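PDB 5DXI: trehalose-6-phosphate phosphatase from Candida albicans, which belongs to the haloacid dehalogenase (HAD) superfamily as a trehalose-phosphatase family member, with a Rossmann-like domain that holds a magnesium ion. Local coordinates for residues A[16-30]-A[221-233]. Numbering follows the deposited sequence.
Sequences NYKESQRRLFLFDYD and IEELPDFMLCLGD. With MG (magnesium ion), chain E; BEF (beryllium trifluoride ion), chain F; GLC (alpha-D-glucopyranose), chain C; GLC (alpha-D-glucopyranose), chain B.
Asp28 and Asp233 meet on a magnesium ion, their OD2 atoms only 2.8 Å apart because both bind the metal. The backbone O of Asp30, two waters and F2 of the beryllium trifluoride ion, 2.0 Å from the magnesium, complete the six ligands. Asp28 divides its carboxylate: OD2 takes the magnesium at 2.1 Å, while OD1 is covalently bonded to the beryllium of the beryllium trifluoride ion. Asp28 CG lies anti to the residue's own N (chi1 -176°), which carries the carboxylate out beyond the strand end to both. Tyr29 N and Asp30 N each donate to F3 of the beryllium trifluoride, and Ser68, Gly69 and Lys191 complete its pocket. In the second shell, Thr32 OG1 bonds to Asp28 OD2, and Lys179 forms a salt bridge with Asp233 OD1.

Strands 23-27 and 227-232 deliver these groups, running parallel side by side in the middle of the Rossmann-like sheet of the HAD fold; Asp28 and Asp30 fit the DxDx(T/V) signature. The parallel ladder starts where Asp226 N donates to Arg22 O and ends where Asp28 N donates to Leu231 O. Leu24, Leu26, Met228 and Cys230 face helices 191-199 and 235-253.

On the other face, Phe25 CE1 touches Leu229 CD2 and Phe227 CE2, each at 3.9 Å. Tyr17, on helix 10-19, turns its edge to the face of Phe227, the planes 77° apart, where the helix packs on the sheet.

At the far end the Asp226 carboxylate grips two successive amides. OD2 takes Gln21 N almost straight, at 2.9 Å, through its syn lone pair. Arg22 N meets OD1 on the syn side but out of the carboxylate plane. A turn about its CG-CD bond swings the Arg22 chain so that NE donates to Leu224 O at 2.7 Å, the carbonyl oxygen lying in the guanidinium plane.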
loop_
_atom_site.group_PDB
_atom_site.type_symbol
_atom_site.label_atom_id
_atom_site.label_comp_id
_atom_site.label_asym_id
_atom_site.label_seq_id
_atom_site.Cartn_x
_atom_site.Cartn_y
_atom_site.Cartn_z
ATOM N N ASN A 16 -10.614 -3.888 -19.666
ATOM C CA ASN A 16 -11.417 -4.275 -18.514
ATOM C C ASN A 16 -11.947 -3.004 -17.831
ATOM O O ASN A 16 -13.091 -2.973 -17.369
ATOM C CB ASN A 16 -10.596 -5.111 -17.531
ATOM C CG ASN A 16 -11.460 -5.933 -16.576
ATOM O OD1 ASN A 16 -11.748 -7.092 -16.831
ATOM N ND2 ASN A 16 -11.909 -5.317 -15.500
ATOM N N TYR A 17 -11.109 -1.966 -17.790
ATOM C CA TYR A 17 -11.485 -0.666 -17.211
ATOM C C TYR A 17 -12.698 -0.072 -17.907
ATOM O O TYR A 17 -13.691 0.245 -17.265
ATOM C CB TYR A 17 -10.324 0.334 -17.293
ATOM C CG TYR A 17 -10.679 1.748 -16.818
ATOM C CD1 TYR A 17 -10.651 2.073 -15.472
ATOM C CD2 TYR A 17 -11.007 2.761 -17.723
ATOM C CE1 TYR A 17 -10.952 3.360 -15.028
ATOM C CE2 TYR A 17 -11.315 4.054 -17.286
ATOM C CZ TYR A 17 -11.290 4.340 -15.935
ATOM O OH TYR A 17 -11.597 5.601 -15.472
ATOM N N LYS A 18 -12.628 0.035 -19.227
ATOM C CA LYS A 18 -13.705 0.663 -19.975
ATOM C C LYS A 18 -14.981 -0.195 -20.005
ATOM O O LYS A 18 -16.081 0.327 -20.174
ATOM C CB LYS A 18 -13.211 1.022 -21.383
ATOM C CG LYS A 18 -12.062 2.025 -21.288
ATOM C CD LYS A 18 -11.489 2.471 -22.626
ATOM C CE LYS A 18 -11.588 4.006 -22.791
ATOM N NZ LYS A 18 -11.235 4.803 -21.557
ATOM N N GLU A 19 -14.840 -1.503 -19.818
ATOM C CA GLU A 19 -15.999 -2.382 -19.762
ATOM C C GLU A 19 -16.739 -2.296 -18.421
ATOM O O GLU A 19 -17.959 -2.472 -18.366
ATOM C CB GLU A 19 -15.588 -3.833 -20.032
ATOM C CG GLU A 19 -16.538 -4.583 -20.953
ATOM C CD GLU A 19 -16.394 -4.170 -22.407
ATOM O OE1 GLU A 19 -15.442 -3.429 -22.736
ATOM O OE2 GLU A 19 -17.242 -4.584 -23.223
ATOM N N SER A 20 -15.992 -2.045 -17.349
ATOM C CA SER A 20 -16.513 -2.124 -15.982
ATOM C C SER A 20 -17.324 -0.905 -15.514
ATOM O O SER A 20 -17.163 0.203 -16.026
ATOM C CB SER A 20 -15.355 -2.346 -15.022
ATOM O OG SER A 20 -14.475 -1.231 -15.064
ATOM N N GLN A 21 -18.178 -1.130 -14.518
ATOM C CA GLN A 21 -19.069 -0.094 -13.990
ATOM C C GLN A 21 -18.665 0.403 -12.601
ATOM O O GLN A 21 -18.893 1.566 -12.268
ATOM C CB GLN A 21 -20.509 -0.601 -13.919
ATOM C CG GLN A 21 -21.169 -0.905 -15.242
ATOM C CD GLN A 21 -22.613 -1.334 -15.052
ATOM O OE1 GLN A 21 -23.419 -0.594 -14.483
ATOM N NE2 GLN A 21 -22.948 -2.535 -15.522
ATOM N N ARG A 22 -18.081 -0.477 -11.790
ATOM C CA ARG A 22 -17.754 -0.139 -10.401
ATOM C C ARG A 22 -16.275 -0.385 -10.133
ATOM O O ARG A 22 -15.852 -1.484 -9.774
ATOM C CB ARG A 22 -18.627 -0.945 -9.439
ATOM C CG ARG A 22 -20.110 -0.633 -9.587
ATOM C CD ARG A 22 -20.977 -1.633 -8.857
ATOM N NE ARG A 22 -20.812 -2.987 -9.387
ATOM C CZ ARG A 22 -21.453 -3.456 -10.455
ATOM N NH1 ARG A 22 -22.303 -2.682 -11.117
ATOM N NH2 ARG A 22 -21.236 -4.696 -10.864
ATOM N N ARG A 23 -15.496 0.672 -10.289
ATOM C CA ARG A 23 -14.061 0.539 -10.279
ATOM C C ARG A 23 -13.484 0.940 -8.933
ATOM O O ARG A 23 -13.881 1.957 -8.357
ATOM C CB ARG A 23 -13.498 1.396 -11.398
ATOM C CG ARG A 23 -14.257 1.149 -12.707
ATOM C CD ARG A 23 -13.508 1.714 -13.863
ATOM N NE ARG A 23 -14.250 1.726 -15.124
ATOM C CZ ARG A 23 -14.734 2.822 -15.700
ATOM N NH1 ARG A 23 -14.587 4.004 -15.113
ATOM N NH2 ARG A 23 -15.382 2.729 -16.856
ATOM N N LEU A 24 -12.533 0.157 -8.442
ATOM C CA LEU A 24 -11.865 0.464 -7.180
ATOM C C LEU A 24 -10.355 0.449 -7.361
ATOM O O LEU A 24 -9.747 -0.599 -7.669
ATOM C CB LEU A 24 -12.276 -0.533 -6.095
ATOM C CG LEU A 24 -11.643 -0.407 -4.711
ATOM C CD1 LEU A 24 -12.012 0.916 -4.036
ATOM C CD2 LEU A 24 -12.062 -1.591 -3.845
ATOM N N PHE A 25 -9.751 1.615 -7.174
ATOM C CA PHE A 25 -8.308 1.773 -7.238
ATOM C C PHE A 25 -7.703 1.772 -5.837
ATOM O O PHE A 25 -8.147 2.526 -4.953
ATOM C CB PHE A 25 -7.946 3.077 -7.969
ATOM C CG PHE A 25 -8.359 3.093 -9.419
ATOM C CD1 PHE A 25 -7.516 2.591 -10.400
ATOM C CD2 PHE A 25 -9.609 3.572 -9.796
ATOM C CE1 PHE A 25 -7.901 2.592 -11.736
ATOM C CE2 PHE A 25 -10.001 3.571 -11.129
ATOM C CZ PHE A 25 -9.142 3.085 -12.102
ATOM N N LEU A 26 -6.675 0.949 -5.652
ATOM C CA LEU A 26 -6.033 0.759 -4.357
ATOM C C LEU A 26 -4.546 1.038 -4.487
ATOM O O LEU A 26 -3.740 0.147 -4.816
ATOM C CB LEU A 26 -6.271 -0.661 -3.853
ATOM C CG LEU A 26 -7.745 -1.055 -3.848
ATOM C CD1 LEU A 26 -7.901 -2.593 -3.876
ATOM C CD2 LEU A 26 -8.463 -0.447 -2.649
ATOM N N PHE A 27 -4.177 2.285 -4.223
ATOM C CA PHE A 27 -2.825 2.743 -4.524
ATOM C C PHE A 27 -1.953 2.881 -3.307
ATOM O O PHE A 27 -2.245 3.665 -2.402
ATOM C CB PHE A 27 -2.820 4.110 -5.224
ATOM C CG PHE A 27 -3.523 4.134 -6.542
ATOM C CD1 PHE A 27 -3.602 2.984 -7.333
ATOM C CD2 PHE A 27 -4.065 5.323 -7.024
ATOM C CE1 PHE A 27 -4.237 3.019 -8.565
ATOM C CE2 PHE A 27 -4.702 5.363 -8.254
ATOM C CZ PHE A 27 -4.791 4.207 -9.029
ATOM N N ASP A 28 -0.851 2.153 -3.321
ATOM C CA ASP A 28 0.286 2.528 -2.517
ATOM C C ASP A 28 0.780 3.921 -2.946
ATOM O O ASP A 28 0.600 4.286 -4.107
ATOM C CB ASP A 28 1.401 1.529 -2.700
ATOM C CG ASP A 28 2.536 1.832 -1.833
ATOM O OD1 ASP A 28 2.211 2.051 -0.667
ATOM O OD2 ASP A 28 3.694 1.909 -2.284
ATOM N N TYR A 29 1.429 4.671 -2.047
ATOM C CA TYR A 29 1.986 5.977 -2.423
ATOM C C TYR A 29 3.489 5.902 -2.701
ATOM O O TYR A 29 3.912 5.945 -3.858
ATOM C CB TYR A 29 1.725 7.047 -1.348
ATOM C CG TYR A 29 2.256 8.410 -1.776
ATOM C CD1 TYR A 29 1.662 9.100 -2.827
ATOM C CD2 TYR A 29 3.362 8.981 -1.160
ATOM C CE1 TYR A 29 2.138 10.327 -3.248
ATOM C CE2 TYR A 29 3.858 10.230 -1.578
ATOM C CZ TYR A 29 3.226 10.893 -2.623
ATOM O OH TYR A 29 3.674 12.127 -3.064
ATOM N N ASP A 30 4.295 5.761 -1.658
ATOM C CA ASP A 30 5.750 5.801 -1.823
ATOM C C ASP A 30 6.310 4.668 -2.677
ATOM O O ASP A 30 5.997 3.509 -2.477
ATOM C CB ASP A 30 6.448 5.787 -0.466
ATOM C CG ASP A 30 6.221 7.072 0.307
ATOM O OD1 ASP A 30 6.896 8.071 -0.018
ATOM O OD2 ASP A 30 5.380 7.079 1.233
ATOM N N ILE A 221 -23.514 -9.067 -5.793
ATOM C CA ILE A 221 -22.652 -8.856 -6.956
ATOM C C ILE A 221 -22.829 -7.517 -7.685
ATOM O O ILE A 221 -21.845 -6.933 -8.142
ATOM C CB ILE A 221 -22.852 -9.999 -7.977
ATOM C CG1 ILE A 221 -22.550 -11.343 -7.319
ATOM C CG2 ILE A 221 -21.988 -9.794 -9.224
ATOM C CD1 ILE A 221 -22.816 -12.536 -8.214
ATOM N N GLU A 222 -24.060 -7.021 -7.784
ATOM C CA GLU A 222 -24.307 -5.726 -8.432
ATOM C C GLU A 222 -23.665 -4.551 -7.710
ATOM O O GLU A 222 -23.529 -3.477 -8.287
ATOM C CB GLU A 222 -25.810 -5.463 -8.581
ATOM C CG GLU A 222 -26.654 -5.994 -7.450
ATOM C CD GLU A 222 -28.133 -5.910 -7.754
ATOM O OE1 GLU A 222 -28.664 -6.860 -8.370
ATOM O OE2 GLU A 222 -28.762 -4.891 -7.386
ATOM N N GLU A 223 -23.311 -4.733 -6.441
ATOM C CA GLU A 223 -22.770 -3.629 -5.660
ATOM C C GLU A 223 -21.268 -3.810 -5.432
ATOM O O GLU A 223 -20.593 -2.892 -4.963
ATOM C CB GLU A 223 -23.498 -3.505 -4.316
ATOM C CG GLU A 223 -24.980 -3.136 -4.445
ATOM C CD GLU A 223 -25.697 -3.053 -3.102
ATOM O OE1 GLU A 223 -25.071 -3.340 -2.056
ATOM O OE2 GLU A 223 -26.901 -2.723 -3.097
ATOM N N LEU A 224 -20.743 -4.986 -5.777
ATOM C CA LEU A 224 -19.308 -5.239 -5.633
ATOM C C LEU A 224 -18.520 -4.559 -6.742
ATOM O O LEU A 224 -19.035 -4.364 -7.838
ATOM C CB LEU A 224 -19.018 -6.741 -5.632
ATOM C CG LEU A 224 -19.505 -7.492 -4.391
ATOM C CD1 LEU A 224 -19.315 -8.995 -4.543
ATOM C CD2 LEU A 224 -18.783 -6.989 -3.152
ATOM N N PRO A 225 -17.255 -4.201 -6.465
ATOM C CA PRO A 225 -16.408 -3.708 -7.553
ATOM C C PRO A 225 -16.281 -4.776 -8.636
ATOM O O PRO A 225 -16.283 -5.964 -8.310
ATOM C CB PRO A 225 -15.058 -3.457 -6.873
ATOM C CG PRO A 225 -15.364 -3.387 -5.403
ATOM C CD PRO A 225 -16.514 -4.322 -5.199
ATOM N N ASP A 226 -16.211 -4.375 -9.898
ATOM C CA ASP A 226 -15.999 -5.346 -10.966
ATOM C C ASP A 226 -14.668 -5.076 -11.657
ATOM O O ASP A 226 -14.314 -5.731 -12.639
ATOM C CB ASP A 226 -17.157 -5.310 -11.968
ATOM C CG ASP A 226 -17.387 -3.922 -12.545
ATOM O OD1 ASP A 226 -16.784 -2.947 -12.038
ATOM O OD2 ASP A 226 -18.183 -3.799 -13.498
ATOM N N PHE A 227 -13.935 -4.110 -11.112
ATOM C CA PHE A 227 -12.601 -3.743 -11.571
ATOM C C PHE A 227 -11.808 -3.253 -10.370
ATOM O O PHE A 227 -12.187 -2.267 -9.731
ATOM C CB PHE A 227 -12.672 -2.651 -12.645
ATOM C CG PHE A 227 -11.330 -2.209 -13.163
ATOM C CD1 PHE A 227 -10.792 -2.777 -14.305
ATOM C CD2 PHE A 227 -10.612 -1.219 -12.519
ATOM C CE1 PHE A 227 -9.556 -2.367 -14.795
ATOM C CE2 PHE A 227 -9.377 -0.806 -12.997
ATOM C CZ PHE A 227 -8.848 -1.379 -14.136
ATOM N N MET A 228 -10.725 -3.946 -10.051
ATOM C CA MET A 228 -9.872 -3.556 -8.940
ATOM C C MET A 228 -8.420 -3.488 -9.397
ATOM O O MET A 228 -7.850 -4.490 -9.844
ATOM C CB MET A 228 -10.027 -4.537 -7.765
ATOM C CG MET A 228 -11.376 -4.475 -7.047
ATOM S SD MET A 228 -12.136 -6.098 -6.797
ATOM C CE MET A 228 -12.667 -6.463 -8.472
ATOM N N LEU A 229 -7.821 -2.306 -9.300
ATOM C CA LEU A 229 -6.414 -2.158 -9.659
ATOM C C LEU A 229 -5.630 -1.756 -8.423
ATOM O O LEU A 229 -5.912 -0.729 -7.790
ATOM C CB LEU A 229 -6.222 -1.132 -10.772
ATOM C CG LEU A 229 -4.776 -0.754 -11.090
ATOM C CD1 LEU A 229 -3.984 -1.989 -11.553
ATOM C CD2 LEU A 229 -4.714 0.358 -12.149
ATOM N N CYS A 230 -4.654 -2.580 -8.077
ATOM C CA CYS A 230 -3.901 -2.390 -6.847
ATOM C C CYS A 230 -2.411 -2.372 -7.147
ATOM O O CYS A 230 -1.883 -3.316 -7.750
ATOM C CB CYS A 230 -4.235 -3.500 -5.852
ATOM S SG CYS A 230 -3.318 -3.488 -4.295
ATOM N N LEU A 231 -1.739 -1.303 -6.723
ATOM C CA LEU A 231 -0.320 -1.117 -6.994
ATOM C C LEU A 231 0.488 -0.890 -5.722
ATOM O O LEU A 231 0.069 -0.125 -4.846
ATOM C CB LEU A 231 -0.109 0.065 -7.943
ATOM C CG LEU A 231 -0.685 -0.126 -9.350
ATOM C CD1 LEU A 231 -1.303 1.188 -9.834
ATOM C CD2 LEU A 231 0.391 -0.638 -10.323
ATOM N N GLY A 232 1.644 -1.548 -5.628
ATOM C CA GLY A 232 2.548 -1.352 -4.504
ATOM C C GLY A 232 3.947 -1.892 -4.759
ATOM O O GLY A 232 4.160 -2.704 -5.657
ATOM N N ASP A 233 4.904 -1.442 -3.954
ATOM C CA ASP A 233 6.312 -1.661 -4.249
ATOM C C ASP A 233 7.055 -2.372 -3.139
ATOM O O ASP A 233 8.208 -2.748 -3.321
ATOM C CB ASP A 233 7.010 -0.312 -4.514
ATOM C CG ASP A 233 7.178 0.522 -3.240
ATOM O OD1 ASP A 233 8.292 1.046 -3.004
ATOM O OD2 ASP A 233 6.200 0.647 -2.465
HETATM MG MG MG E . 5.469 2.015 -1.163
HETATM BE BE BEF F . 3.062 2.976 0.205
HETATM F F1 BEF F . 3.306 2.450 1.875
HETATM F F2 BEF F . 4.785 3.348 0.100
HETATM F F3 BEF F . 2.763 4.668 0.618
HETATM C C1 GLC C . 8.268 6.304 3.461
HETATM C C2 GLC C . 8.009 6.826 4.868
HETATM C C3 GLC C . 7.620 5.660 5.783
HETATM C C4 GLC C . 6.419 4.942 5.193
HETATM C C5 GLC C . 6.765 4.475 3.782
HETATM C C6 GLC C . 5.540 3.863 3.130
HETATM O O1 GLC C . 9.410 5.448 3.458
HETATM O O2 GLC C . 9.189 7.467 5.345
HETATM O O3 GLC C . 7.274 6.148 7.071
HETATM O O4 GLC C . 6.064 3.801 6.003
HETATM O O5 GLC C . 7.144 5.572 2.968
HETATM O O6 GLC C . 4.554 4.885 2.939
HETATM C C1 GLC B . 9.811 5.105 2.122
HETATM C C2 GLC B . 11.138 4.377 2.143
HETATM C C3 GLC B . 12.247 5.320 2.592
HETATM C C4 GLC B . 12.312 6.530 1.664
HETATM C C5 GLC B . 10.948 7.217 1.667
HETATM C C6 GLC B . 10.876 8.386 0.693
HETATM O O2 GLC B . 11.097 3.260 3.026
HETATM O O3 GLC B . 13.484 4.602 2.591
HETATM O O4 GLC B . 13.290 7.462 2.131
HETATM O O5 GLC B . 9.930 6.271 1.292
HETATM O O6 GLC B . 10.922 7.867 -0.650
HETATM O O HOH W 1 7.420 2.150 -0.630
HETATM O O HOH W 2 5.076 0.457 0.185
#